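Local coordinates for protein Exo-poly-alpha-D-galacturonosidase (Thermotoga maritima, PDB 3JUR) that probably hydrolyses polygalacturonate, the galacturonic acid polymer of pectin, as an exo-acting beta-helical enzyme of glycoside hydrolase family 28, at residues D[76-81]-D[120-125]; D[194-199]-D[218-223]; D[25-30]-D[61-66]; D[224-229]-D[247-252]. All blocks are in the same frame, centred on the assembly; numbering follows the deposited sequence.

Interaction 1: D[76-81]-D[120-125]; sequences LKSNIE and LDCENV
The V125 side chain packs against the 76-81 backbone: CG1 meets L76 CD1 at 3.6 Å, while CG2 sits 3.4 Å from K77 O and also faces S78 CA. With CG1 anti to the backbone N (chi1 175°), the two methyls split between these neighbours. S78 OG accepts the amide of E123, N to OG 2.8 Å, and rests near C122 CA; C122 SG packs on K77 CA at 3.8 Å. The N79 amide donates to E123 O at 2.9 Å. Beyond it the N79 and N124 carboxamides run side by side, their planes 33° apart, and N124 ND2 reaches N79 OD1 at 3.0 Å, the acceptor lying close to the plane of the N124 amide. N124 OD1 goes on to N200, so both ends of that amide are held. An alanine in place of N79 would probably leave N124 ND2 without this acceptor and let its amide turn more easily. Water 1 joins L76 O to L120 N. The type II turn K77-I80 and the corner at N124 lie on successive coils of the right-handed parallel beta-helix of this family, and the N79-N124-N200 run resembles an asparagine ladder.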
loop_
_atom_site.group_PDB
_atom_site.type_symbol
_atom_site.label_atom_id
_atom_site.label_comp_id
_atom_site.label_asym_id
_atom_site.label_seq_id
_atom_site.Cartn_x
_atom_site.Cartn_y
_atom_site.Cartn_z
ATOM N N LEU D 76 5.382 -54.262 16.687
ATOM C CA LEU D 76 6.823 -54.096 16.806
ATOM C C LEU D 76 7.275 -54.348 18.243
ATOM O O LEU D 76 6.469 -54.320 19.172
ATOM C CB LEU D 76 7.247 -52.702 16.331
ATOM C CG LEU D 76 6.974 -52.378 14.857
ATOM C CD1 LEU D 76 7.065 -50.881 14.588
ATOM C CD2 LEU D 76 7.902 -53.155 13.924
ATOM N N LYS D 77 8.561 -54.633 18.412
ATOM C CA LYS D 77 9.163 -54.740 19.737
ATOM C C LYS D 77 10.380 -53.825 19.765
ATOM O O LYS D 77 10.760 -53.276 18.729
ATOM C CB LYS D 77 9.532 -56.193 20.059
ATOM C CG LYS D 77 8.334 -57.145 20.086
ATOM C CD LYS D 77 8.722 -58.557 20.465
ATOM C CE LYS D 77 7.541 -59.502 20.289
ATOM N NZ LYS D 77 7.764 -60.798 20.981
ATOM N N SER D 78 10.969 -53.638 20.944
ATOM C CA SER D 78 12.174 -52.823 21.100
ATOM C C SER D 78 13.323 -53.270 20.191
ATOM O O SER D 78 13.515 -54.469 19.969
ATOM C CB SER D 78 12.637 -52.843 22.557
ATOM O OG SER D 78 11.820 -52.014 23.360
ATOM N N ASN D 79 14.071 -52.293 19.672
ATOM C CA ASN D 79 15.275 -52.538 18.852
ATOM C C ASN D 79 15.000 -53.106 17.460
ATOM O O ASN D 79 15.876 -53.733 16.847
ATOM C CB ASN D 79 16.298 -53.408 19.604
ATOM C CG ASN D 79 16.703 -52.810 20.932
ATOM O OD1 ASN D 79 17.148 -51.660 21.003
ATOM N ND2 ASN D 79 16.545 -53.582 21.995
ATOM N N ILE D 80 13.789 -52.864 16.967
ATOM C CA ILE D 80 13.346 -53.368 15.669
ATOM C C ILE D 80 13.181 -52.244 14.645
ATOM O O ILE D 80 12.517 -51.227 14.912
ATOM C CB ILE D 80 12.017 -54.179 15.788
ATOM C CG1 ILE D 80 12.182 -55.392 16.722
ATOM C CG2 ILE D 80 11.489 -54.606 14.408
ATOM C CD1 ILE D 80 13.219 -56.431 16.292
ATOM N N GLU D 81 13.799 -52.437 13.482
ATOM C CA GLU D 81 13.581 -51.572 12.327
ATOM C C GLU D 81 12.782 -52.327 11.268
ATOM O O GLU D 81 13.213 -53.377 10.782
ATOM C CB GLU D 81 14.914 -51.092 11.747
ATOM C CG GLU D 81 14.794 -50.171 10.523
ATOM C CD GLU D 81 16.141 -49.875 9.876
ATOM O OE1 GLU D 81 17.118 -49.625 10.616
ATOM O OE2 GLU D 81 16.231 -49.889 8.630
ATOM N N LEU D 120 4.149 -50.653 21.965
ATOM C CA LEU D 120 3.789 -50.195 23.305
ATOM C C LEU D 120 4.968 -50.368 24.252
ATOM O O LEU D 120 5.521 -51.461 24.353
ATOM C CB LEU D 120 2.575 -50.974 23.832
ATOM C CG LEU D 120 2.225 -50.826 25.321
ATOM C CD1 LEU D 120 1.708 -49.422 25.642
ATOM C CD2 LEU D 120 1.219 -51.890 25.753
ATOM N N ASP D 121 5.341 -49.290 24.941
ATOM C CA ASP D 121 6.426 -49.310 25.938
ATOM C C ASP D 121 7.766 -49.783 25.357
ATOM O O ASP D 121 8.569 -50.419 26.044
ATOM C CB ASP D 121 6.032 -50.166 27.160
ATOM C CG ASP D 121 4.973 -49.504 28.031
ATOM O OD1 ASP D 121 5.050 -48.270 28.245
ATOM O OD2 ASP D 121 4.069 -50.223 28.514
ATOM N N CYS D 122 7.988 -49.473 24.086
ATOM C CA CYS D 122 9.177 -49.923 23.369
ATOM C C CYS D 122 10.235 -48.832 23.280
ATOM O O CYS D 122 9.946 -47.641 23.444
ATOM C CB CYS D 122 8.804 -50.388 21.959
ATOM S SG CYS D 122 7.849 -51.924 21.899
ATOM N N GLU D 123 11.457 -49.257 22.982
ATOM C CA GLU D 123 12.599 -48.372 22.874
ATOM C C GLU D 123 13.361 -48.713 21.593
ATOM O O GLU D 123 13.472 -49.890 21.238
ATOM C CB GLU D 123 13.487 -48.594 24.092
ATOM C CG GLU D 123 14.644 -47.640 24.260
ATOM C CD GLU D 123 15.443 -47.949 25.517
ATOM O OE1 GLU D 123 15.707 -49.145 25.784
ATOM O OE2 GLU D 123 15.798 -46.996 26.238
ATOM N N ASN D 124 13.875 -47.691 20.906
ATOM C CA ASN D 124 14.679 -47.858 19.683
ATOM C C ASN D 124 13.927 -48.609 18.585
ATOM O O ASN D 124 14.268 -49.746 18.244
ATOM C CB ASN D 124 16.024 -48.550 19.979
ATOM C CG ASN D 124 16.746 -47.950 21.174
ATOM O OD1 ASN D 124 16.803 -46.731 21.336
ATOM N ND2 ASN D 124 17.303 -48.811 22.018
ATOM N N VAL D 125 12.890 -47.974 18.054
ATOM C CA VAL D 125 12.033 -48.591 17.053
ATOM C C VAL D 125 11.987 -47.697 15.815
ATOM O O VAL D 125 11.856 -46.479 15.933
ATOM C CB VAL D 125 10.615 -48.870 17.620
ATOM C CG1 VAL D 125 9.692 -49.410 16.539
ATOM C CG2 VAL D 125 10.687 -49.873 18.773
HETATM O O HOH W 1 4.352 -53.358 21.304
#

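Interaction 2: D[194-199]-D[218-223]; sequences QFYRCR and PVLSEN
V219 CG1 lies over one face of the Y196 ring, 4.0 Å from its centroid and offset toward the rim, a CH-pi contact between adjacent rungs of the parallel beta-helix. CE1 and CZ are the ring atoms nearest this methyl, both at 3.7 Å from V219 CG1, and V219 CB sits by CD1. V219 places CG1 there by turning it anti to the backbone N (chi1 -177°). One residue on, R197 and L220 run side by side and point the same way, R197 CG against L220 CB at 3.9 Å. The backbones are joined by parallel-strand bonds: V219 N gives to F195 O at 2.8 Å, and R197 N returns to V219 O. Past the strand ends, the S221 side chain takes over. S221 OG accepts from C198 N at 3.0 Å and hands its own hydrogen to V219 O, which it meets from above the carbonyl plane; V219 O therefore holds two donors. One rung bond follows, E222 N to C198 O.

In the next shell, Y196 OH is bonded to E109 and R104, which hold the far end of the ring. The R197 and R199 guanidinium groups turn away to the preceding coil, where D121 and E123 pair with them, so their aliphatic stems are what L220 and E222 meet. Q194 OE1 is held by T103. Its other amide atom, Q194 NE2, approaches the second methyl of V219, CG2, at 4.1 Å.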
loop_
_atom_site.group_PDB
_atom_site.type_symbol
_atom_site.label_atom_id
_atom_site.label_comp_id
_atom_site.label_asym_id
_atom_site.label_seq_id
_atom_site.Cartn_x
_atom_site.Cartn_y
_atom_site.Cartn_z
ATOM N N GLN D 194 0.998 -46.304 15.406
ATOM C CA GLN D 194 0.957 -45.785 16.770
ATOM C C GLN D 194 2.110 -46.308 17.611
ATOM O O GLN D 194 2.325 -47.513 17.715
ATOM C CB GLN D 194 -0.393 -46.080 17.444
ATOM C CG GLN D 194 -0.616 -45.336 18.775
ATOM C CD GLN D 194 -2.012 -45.550 19.354
ATOM O OE1 GLN D 194 -2.312 -46.596 19.931
ATOM N NE2 GLN D 194 -2.868 -44.545 19.206
ATOM N N PHE D 195 2.868 -45.371 18.173
ATOM C CA PHE D 195 3.885 -45.656 19.174
ATOM C C PHE D 195 3.334 -45.156 20.498
ATOM O O PHE D 195 3.069 -43.960 20.655
ATOM C CB PHE D 195 5.193 -44.924 18.841
ATOM C CG PHE D 195 5.756 -45.269 17.489
ATOM C CD1 PHE D 195 6.586 -46.378 17.330
ATOM C CD2 PHE D 195 5.455 -44.486 16.370
ATOM C CE1 PHE D 195 7.104 -46.715 16.079
ATOM C CE2 PHE D 195 5.972 -44.813 15.114
ATOM C CZ PHE D 195 6.794 -45.937 14.970
ATOM N N TYR D 196 3.146 -46.070 21.442
ATOM C CA TYR D 196 2.558 -45.729 22.739
ATOM C C TYR D 196 3.592 -45.848 23.857
ATOM O O TYR D 196 4.112 -46.939 24.123
ATOM C CB TYR D 196 1.342 -46.614 23.028
ATOM C CG TYR D 196 0.234 -45.883 23.741
ATOM C CD1 TYR D 196 -0.863 -45.380 23.035
ATOM C CD2 TYR D 196 0.290 -45.670 25.117
ATOM C CE1 TYR D 196 -1.886 -44.691 23.688
ATOM C CE2 TYR D 196 -0.723 -44.988 25.781
ATOM C CZ TYR D 196 -1.808 -44.503 25.066
ATOM O OH TYR D 196 -2.798 -43.820 25.729
ATOM N N ARG D 197 3.885 -44.712 24.493
ATOM C CA ARG D 197 4.887 -44.607 25.561
ATOM C C ARG D 197 6.255 -45.157 25.126
ATOM O O ARG D 197 6.850 -46.001 25.806
ATOM C CB ARG D 197 4.405 -45.285 26.854
ATOM C CG ARG D 197 3.069 -44.782 27.401
ATOM C CD ARG D 197 2.838 -45.287 28.828
ATOM N NE ARG D 197 2.761 -46.747 28.902
ATOM C CZ ARG D 197 1.737 -47.434 29.411
ATOM N NH1 ARG D 197 0.684 -46.804 29.916
ATOM N NH2 ARG D 197 1.774 -48.760 29.433
ATOM N N CYS D 198 6.740 -44.675 23.985
ATOM C CA CYS D 198 7.991 -45.164 23.420
ATOM C C CYS D 198 9.093 -44.115 23.485
ATOM O O CYS D 198 8.820 -42.921 23.561
ATOM C CB CYS D 198 7.788 -45.616 21.972
ATOM S SG CYS D 198 6.689 -47.015 21.788
ATOM N N ARG D 199 10.335 -44.588 23.449
ATOM C CA ARG D 199 11.522 -43.743 23.404
ATOM C C ARG D 199 12.344 -44.087 22.170
ATOM O O ARG D 199 12.477 -45.263 21.826
ATOM C CB ARG D 199 12.382 -43.980 24.650
ATOM C CG ARG D 199 12.370 -42.845 25.658
ATOM C CD ARG D 199 13.156 -43.201 26.929
ATOM N NE ARG D 199 14.518 -43.661 26.649
ATOM C CZ ARG D 199 15.454 -43.892 27.574
ATOM N NH1 ARG D 199 15.198 -43.694 28.864
ATOM N NH2 ARG D 199 16.659 -44.316 27.208
ATOM N N PRO D 218 2.204 -40.830 17.491
ATOM C CA PRO D 218 3.019 -41.091 18.673
ATOM C C PRO D 218 2.347 -40.514 19.913
ATOM O O PRO D 218 1.857 -39.374 19.885
ATOM C CB PRO D 218 4.340 -40.366 18.377
ATOM C CG PRO D 218 4.014 -39.333 17.364
ATOM C CD PRO D 218 2.717 -39.692 16.696
ATOM N N VAL D 219 2.320 -41.302 20.984
ATOM C CA VAL D 219 1.629 -40.929 22.213
ATOM C C VAL D 219 2.570 -41.123 23.389
ATOM O O VAL D 219 3.193 -42.178 23.523
ATOM C CB VAL D 219 0.346 -41.782 22.445
ATOM C CG1 VAL D 219 -0.404 -41.322 23.696
ATOM C CG2 VAL D 219 -0.573 -41.743 21.226
ATOM N N LEU D 220 2.667 -40.099 24.232
ATOM C CA LEU D 220 3.461 -40.144 25.467
ATOM C C LEU D 220 4.878 -40.632 25.191
ATOM O O LEU D 220 5.487 -41.354 25.993
ATOM C CB LEU D 220 2.757 -40.991 26.530
ATOM C CG LEU D 220 1.458 -40.427 27.107
ATOM C CD1 LEU D 220 0.657 -41.519 27.796
ATOM C CD2 LEU D 220 1.753 -39.281 28.072
ATOM N N SER D 221 5.390 -40.214 24.038
ATOM C CA SER D 221 6.668 -40.673 23.528
ATOM C C SER D 221 7.701 -39.555 23.538
ATOM O O SER D 221 7.359 -38.365 23.514
ATOM C CB SER D 221 6.502 -41.236 22.115
ATOM O OG SER D 221 5.774 -42.452 22.154
ATOM N N GLU D 222 8.967 -39.953 23.557
ATOM C CA GLU D 222 10.072 -39.013 23.636
ATOM C C GLU D 222 11.174 -39.384 22.649
ATOM O O GLU D 222 11.479 -40.569 22.454
ATOM C CB GLU D 222 10.617 -38.987 25.063
ATOM C CG GLU D 222 11.450 -37.777 25.379
ATOM C CD GLU D 222 11.715 -37.630 26.863
ATOM O OE1 GLU D 222 10.751 -37.751 27.653
ATOM O OE2 GLU D 222 12.886 -37.390 27.232
ATOM N N ASN D 223 11.771 -38.359 22.043
ATOM C CA ASN D 223 12.780 -38.519 20.993
ATOM C C ASN D 223 12.217 -39.228 19.756
ATOM O O ASN D 223 12.526 -40.398 19.480
ATOM C CB ASN D 223 14.051 -39.198 21.524
ATOM C CG ASN D 223 15.121 -39.346 20.461
ATOM O OD1 ASN D 223 15.093 -38.665 19.440
ATOM N ND2 ASN D 223 16.075 -40.243 20.696
#

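Interaction 3: D[25-30]-D[61-66]; sequences DREVNL and RLIVPE
R61 reaches over the edge strand to two carboxylates of 25-30, at the parallel pairing that opens the beta-helix: strands 27-29 and 61-64 run in the same direction, with helix 44-57 in the connection between them. The R61 chain is extended to CD and bends at chi3 (-62°), which turns the guanidinium edge toward the D25 and E27 carboxylates. R61 NH2 then bonds E27 OE2 at 2.6 Å, in the guanidinium plane but from above the carboxylate plane; the two planes stand 78° apart. R61 NE adds a weak bond to the same oxygen. E27 brings it there with CG between its backbone N and carbonyl carbon (chi1 66°), and this chain also lays CD on I63 CD1. D25 OD1 lies at the guanidinium edge and takes a weak but straight hydrogen bond, 3.3 Å from R61 NH1 to D25 OD1, within a salt bridge. A leucine in place of R61 would probably leave both D25 and E27 without their countercharge and set the E27 carboxylate free to turn.

Four backbone bonds hold the pairing, R61 N to R26 O at its start and L30 N to I63 O at its end. On the face that carries V28 and L62, these side chains touch helix 44-57, L62 at A50 and V28 at L54. N29 lies across I63, its OD1 bonded to L31 N; L30 CD1 rests 4.0 Å from L62 CD1.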
loop_
_atom_site.group_PDB
_atom_site.type_symbol
_atom_site.label_atom_id
_atom_site.label_comp_id
_atom_site.label_asym_id
_atom_site.label_seq_id
_atom_site.Cartn_x
_atom_site.Cartn_y
_atom_site.Cartn_z
ATOM N N ASP D 25 23.223 -54.250 14.214
ATOM C CA ASP D 25 23.649 -54.636 12.870
ATOM C C ASP D 25 23.338 -56.113 12.642
ATOM O O ASP D 25 24.145 -56.993 12.951
ATOM C CB ASP D 25 25.141 -54.339 12.663
ATOM C CG ASP D 25 25.533 -54.292 11.191
ATOM O OD1 ASP D 25 24.756 -53.751 10.375
ATOM O OD2 ASP D 25 26.629 -54.788 10.849
ATOM N N ARG D 26 22.150 -56.365 12.102
ATOM C CA ARG D 26 21.579 -57.703 12.005
ATOM C C ARG D 26 20.290 -57.563 11.202
ATOM O O ARG D 26 19.517 -56.631 11.436
ATOM C CB ARG D 26 21.270 -58.226 13.415
ATOM C CG ARG D 26 21.148 -59.720 13.554
ATOM C CD ARG D 26 20.726 -60.107 14.974
ATOM N NE ARG D 26 21.808 -59.984 15.956
ATOM C CZ ARG D 26 21.813 -59.149 16.996
ATOM N NH1 ARG D 26 20.786 -58.338 17.229
ATOM N NH2 ARG D 26 22.851 -59.129 17.817
ATOM N N GLU D 27 20.063 -58.466 10.248
ATOM C CA GLU D 27 18.859 -58.403 9.413
ATOM C C GLU D 27 18.315 -59.763 8.978
ATOM O O GLU D 27 19.070 -60.701 8.720
ATOM C CB GLU D 27 19.086 -57.514 8.183
ATOM C CG GLU D 27 20.117 -58.041 7.188
ATOM C CD GLU D 27 20.333 -57.117 5.995
ATOM O OE1 GLU D 27 20.579 -57.635 4.886
ATOM O OE2 GLU D 27 20.255 -55.880 6.157
ATOM N N VAL D 28 16.991 -59.857 8.904
ATOM C CA VAL D 28 16.338 -61.029 8.327
ATOM C C VAL D 28 15.331 -60.574 7.259
ATOM O O VAL D 28 14.831 -59.447 7.305
ATOM C CB VAL D 28 15.662 -61.926 9.398
ATOM C CG1 VAL D 28 15.621 -63.364 8.917
ATOM C CG2 VAL D 28 16.421 -61.882 10.716
ATOM N N ASN D 29 15.068 -61.446 6.288
ATOM C CA ASN D 29 14.155 -61.165 5.184
ATOM C C ASN D 29 12.805 -61.849 5.400
ATOM O O ASN D 29 12.749 -63.031 5.759
ATOM C CB ASN D 29 14.783 -61.627 3.863
ATOM C CG ASN D 29 14.098 -61.037 2.642
ATOM O OD1 ASN D 29 12.889 -61.190 2.450
ATOM N ND2 ASN D 29 14.882 -60.377 1.791
ATOM N N LEU D 30 11.725 -61.105 5.160
ATOM C CA LEU D 30 10.359 -61.593 5.378
ATOM C C LEU D 30 10.001 -62.846 4.569
ATOM O O LEU D 30 9.180 -63.654 5.008
ATOM C CB LEU D 30 9.334 -60.484 5.106
ATOM C CG LEU D 30 7.898 -60.786 5.541
ATOM C CD1 LEU D 30 7.772 -60.794 7.063
ATOM C CD2 LEU D 30 6.907 -59.816 4.926
ATOM N N ARG D 61 17.052 -55.440 11.749
ATOM C CA ARG D 61 16.234 -54.973 10.629
ATOM C C ARG D 61 15.410 -56.102 10.010
ATOM O O ARG D 61 15.930 -57.185 9.731
ATOM C CB ARG D 61 17.108 -54.306 9.546
ATOM C CG ARG D 61 18.050 -53.191 10.061
ATOM C CD ARG D 61 18.863 -52.501 8.942
ATOM N NE ARG D 61 19.764 -53.420 8.235
ATOM C CZ ARG D 61 21.031 -53.671 8.573
ATOM N NH1 ARG D 61 21.595 -53.081 9.622
ATOM N NH2 ARG D 61 21.744 -54.519 7.848
ATOM N N LEU D 62 14.120 -55.839 9.808
ATOM C CA LEU D 62 13.239 -56.747 9.075
ATOM C C LEU D 62 13.036 -56.183 7.671
ATOM O O LEU D 62 12.444 -55.117 7.500
ATOM C CB LEU D 62 11.893 -56.926 9.806
ATOM C CG LEU D 62 10.706 -57.626 9.113
ATOM C CD1 LEU D 62 11.087 -58.972 8.500
ATOM C CD2 LEU D 62 9.529 -57.797 10.060
ATOM N N ILE D 63 13.538 -56.901 6.672
ATOM C CA ILE D 63 13.449 -56.444 5.290
ATOM C C ILE D 63 12.175 -56.962 4.619
ATOM O O ILE D 63 11.955 -58.171 4.522
ATOM C CB ILE D 63 14.722 -56.819 4.474
ATOM C CG1 ILE D 63 15.939 -56.048 5.007
ATOM C CG2 ILE D 63 14.527 -56.535 2.978
ATOM C CD1 ILE D 63 17.273 -56.676 4.658
ATOM N N VAL D 64 11.337 -56.023 4.189
ATOM C CA VAL D 64 10.153 -56.314 3.389
ATOM C C VAL D 64 10.472 -55.915 1.945
ATOM O O VAL D 64 10.473 -54.724 1.619
ATOM C CB VAL D 64 8.906 -55.521 3.886
ATOM C CG1 VAL D 64 7.669 -55.899 3.085
ATOM C CG2 VAL D 64 8.672 -55.739 5.376
ATOM N N PRO D 65 10.744 -56.906 1.077
ATOM C CA PRO D 65 11.174 -56.615 -0.292
ATOM C C PRO D 65 10.020 -56.220 -1.223
ATOM O O PRO D 65 8.881 -56.050 -0.767
ATOM C CB PRO D 65 11.806 -57.939 -0.743
ATOM C CG PRO D 65 11.098 -58.986 0.038
ATOM C CD PRO D 65 10.641 -58.359 1.330
ATOM N N GLU D 66 10.332 -56.064 -2.511
ATOM C CA GLU D 66 9.341 -55.820 -3.566
ATOM C C GLU D 66 8.157 -56.791 -3.463
ATOM O O GLU D 66 8.326 -57.957 -3.099
ATOM C CB GLU D 66 10.022 -55.951 -4.940
ATOM C CG GLU D 66 9.092 -56.059 -6.162
ATOM C CD GLU D 66 9.709 -56.868 -7.313
ATOM O OE1 GLU D 66 10.232 -57.979 -7.064
ATOM O OE2 GLU D 66 9.667 -56.401 -8.475
#

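Interaction 4: D[224-229]-D[247-252]; sequences VIIRNI and KYMLIE
M249 runs its side chain alongside V224 on the inward-facing side of the paired strands. Its CB lies 3.7 Å from V224 O. CG, anti to the backbone N (chi1 -179°), comes nearer the same oxygen and stands 4.0 Å from V224 CB. SD follows along that CB at 4.1 Å, and the extended chain ends at CE, whose modelled approach to I226 CD1 is too short to be trusted; P218 CG of the preceding coil is also near CE. I283 of the next coil touches M249 as well, so M249 meets residues of the preceding and the following coil. The strands, 224-227 and 249-252, are almost exactly parallel, 2° apart, as expected for one face of a right-handed parallel beta-helix, where successive coils are one strand spacing apart. Five backbone bonds step along them, from V224 N to Y248 O at the corner to N228 N on E252 O; the straightest joins I226 N to L250 O at 2.9 Å.

The opposite face carries I225 and L250, then a charged pair. R227 CB packs on E252 CG at 3.9 Å, but the charged ends stay apart and are joined by water 2, which accepts from R227 NH2 at 2.6 Å and donates to E252 OE2. Each charge has its main partner elsewhere: R227 NH1 with E204 and E20, E252 OE1 with R286 NE.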
loop_
_atom_site.group_PDB
_atom_site.type_symbol
_atom_site.label_atom_id
_atom_site.label_comp_id
_atom_site.label_asym_id
_atom_site.label_seq_id
_atom_site.Cartn_x
_atom_site.Cartn_y
_atom_site.Cartn_z
ATOM N N VAL D 224 11.386 -38.498 19.014
ATOM C CA VAL D 224 10.725 -39.036 17.835
ATOM C C VAL D 224 11.133 -38.225 16.593
ATOM O O VAL D 224 11.074 -36.989 16.600
ATOM C CB VAL D 224 9.177 -39.039 18.016
ATOM C CG1 VAL D 224 8.479 -39.681 16.822
ATOM C CG2 VAL D 224 8.775 -39.735 19.322
ATOM N N ILE D 225 11.572 -38.928 15.550
ATOM C CA ILE D 225 11.921 -38.311 14.270
ATOM C C ILE D 225 11.021 -38.876 13.161
ATOM O O ILE D 225 10.939 -40.090 12.966
ATOM C CB ILE D 225 13.416 -38.540 13.899
ATOM C CG1 ILE D 225 14.342 -37.887 14.926
ATOM C CG2 ILE D 225 13.725 -38.019 12.501
ATOM C CD1 ILE D 225 15.792 -38.404 14.879
ATOM N N ILE D 226 10.335 -37.984 12.456
ATOM C CA ILE D 226 9.583 -38.365 11.267
ATOM C C ILE D 226 10.090 -37.493 10.134
ATOM O O ILE D 226 10.004 -36.260 10.181
ATOM C CB ILE D 226 8.066 -38.231 11.466
ATOM C CG1 ILE D 226 7.612 -39.101 12.640
ATOM C CG2 ILE D 226 7.311 -38.653 10.201
ATOM C CD1 ILE D 226 6.375 -38.590 13.333
ATOM N N ARG D 227 10.647 -38.137 9.120
ATOM C CA ARG D 227 11.404 -37.421 8.114
ATOM C C ARG D 227 11.277 -38.100 6.759
ATOM O O ARG D 227 11.250 -39.328 6.678
ATOM C CB ARG D 227 12.862 -37.286 8.601
ATOM C CG ARG D 227 13.946 -37.748 7.666
ATOM C CD ARG D 227 14.826 -38.814 8.332
ATOM N NE ARG D 227 15.726 -38.290 9.361
ATOM C CZ ARG D 227 16.770 -38.951 9.868
ATOM N NH1 ARG D 227 17.080 -40.177 9.451
ATOM N NH2 ARG D 227 17.516 -38.378 10.796
ATOM N N ASN D 228 11.168 -37.287 5.711
ATOM C CA ASN D 228 11.083 -37.764 4.324
ATOM C C ASN D 228 10.012 -38.830 4.052
ATOM O O ASN D 228 10.219 -39.742 3.251
ATOM C CB ASN D 228 12.464 -38.204 3.800
ATOM C CG ASN D 228 13.459 -37.056 3.756
ATOM O OD1 ASN D 228 14.274 -36.894 4.671
ATOM N ND2 ASN D 228 13.377 -36.231 2.710
ATOM N N ILE D 229 8.866 -38.694 4.712
ATOM C CA ILE D 229 7.718 -39.549 4.431
ATOM C C ILE D 229 6.671 -38.810 3.593
ATOM O O ILE D 229 6.679 -37.580 3.512
ATOM C CB ILE D 229 7.054 -40.100 5.722
ATOM C CG1 ILE D 229 6.384 -38.978 6.517
ATOM C CG2 ILE D 229 8.060 -40.868 6.574
ATOM C CD1 ILE D 229 5.142 -39.412 7.222
ATOM N N LYS D 247 7.384 -35.332 23.726
ATOM C CA LYS D 247 8.441 -34.391 24.086
ATOM C C LYS D 247 9.681 -34.645 23.221
ATOM O O LYS D 247 10.117 -35.787 23.088
ATOM C CB LYS D 247 8.794 -34.537 25.575
ATOM C CG LYS D 247 9.695 -33.435 26.118
ATOM C CD LYS D 247 9.963 -33.589 27.614
ATOM C CE LYS D 247 10.919 -32.508 28.109
ATOM N NZ LYS D 247 11.114 -32.516 29.591
ATOM N N TYR D 248 10.244 -33.576 22.657
ATOM C CA TYR D 248 11.415 -33.644 21.768
ATOM C C TYR D 248 11.119 -34.450 20.515
ATOM O O TYR D 248 11.396 -35.658 20.441
ATOM C CB TYR D 248 12.662 -34.197 22.478
ATOM C CG TYR D 248 13.099 -33.405 23.680
ATOM C CD1 TYR D 248 13.446 -32.063 23.564
ATOM C CD2 TYR D 248 13.203 -34.009 24.935
ATOM C CE1 TYR D 248 13.860 -31.326 24.675
ATOM C CE2 TYR D 248 13.620 -33.285 26.050
ATOM C CZ TYR D 248 13.940 -31.942 25.911
ATOM O OH TYR D 248 14.347 -31.212 27.003
ATOM N N MET D 249 10.537 -33.770 19.539
ATOM C CA MET D 249 10.157 -34.390 18.290
ATOM C C MET D 249 10.547 -33.498 17.126
ATOM O O MET D 249 10.440 -32.264 17.208
ATOM C CB MET D 249 8.653 -34.667 18.276
ATOM C CG MET D 249 8.136 -35.344 17.019
ATOM S SD MET D 249 6.482 -36.006 17.287
ATOM C CE MET D 249 6.003 -36.397 15.623
ATOM N N LEU D 250 11.003 -34.136 16.052
ATOM C CA LEU D 250 11.316 -33.461 14.802
ATOM C C LEU D 250 10.488 -34.045 13.670
ATOM O O LEU D 250 10.412 -35.263 13.505
ATOM C CB LEU D 250 12.815 -33.577 14.485
ATOM C CG LEU D 250 13.305 -33.125 13.107
ATOM C CD1 LEU D 250 13.076 -31.615 12.889
ATOM C CD2 LEU D 250 14.776 -33.497 12.927
ATOM N N ILE D 251 9.845 -33.166 12.917
ATOM C CA ILE D 251 9.114 -33.537 11.705
ATOM C C ILE D 251 9.686 -32.655 10.604
ATOM O O ILE D 251 9.533 -31.432 10.644
ATOM C CB ILE D 251 7.586 -33.273 11.821
ATOM C CG1 ILE D 251 6.979 -34.037 13.005
ATOM C CG2 ILE D 251 6.885 -33.631 10.506
ATOM C CD1 ILE D 251 5.582 -33.545 13.443
ATOM N N GLU D 252 10.359 -33.276 9.638
ATOM C CA GLU D 252 11.060 -32.518 8.605
ATOM C C GLU D 252 11.023 -33.204 7.248
ATOM O O GLU D 252 10.947 -34.436 7.166
ATOM C CB GLU D 252 12.508 -32.217 9.038
ATOM C CG GLU D 252 13.447 -33.428 9.106
ATOM C CD GLU D 252 14.910 -33.035 9.319
ATOM O OE1 GLU D 252 15.197 -31.830 9.529
ATOM O OE2 GLU D 252 15.783 -33.935 9.266
HETATM O O HOH W 2 16.631 -35.994 11.107
#

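From the N terminus, interaction 3 comes first, closing the loop that contains helix 44-57 and starting the stack of strands. Interaction 1 closes a later loop of strands, interaction 2 the next, and interaction 4 the last; the four follow in series, with no nesting or crossing. Neighbouring contacts join directly: E81 O with L62 N links interactions 1 and 3, R197 NE with D121 OD1 is a salt bridge between interactions 1 and 2, and S221 O with K247 N probably bonds interactions 2 and 4. Interaction 3 stands apart from 2 and 4, its nearest atoms about 13 and 12 Å away. Together they tie the N-terminal end of the beta-helix to its middle coils.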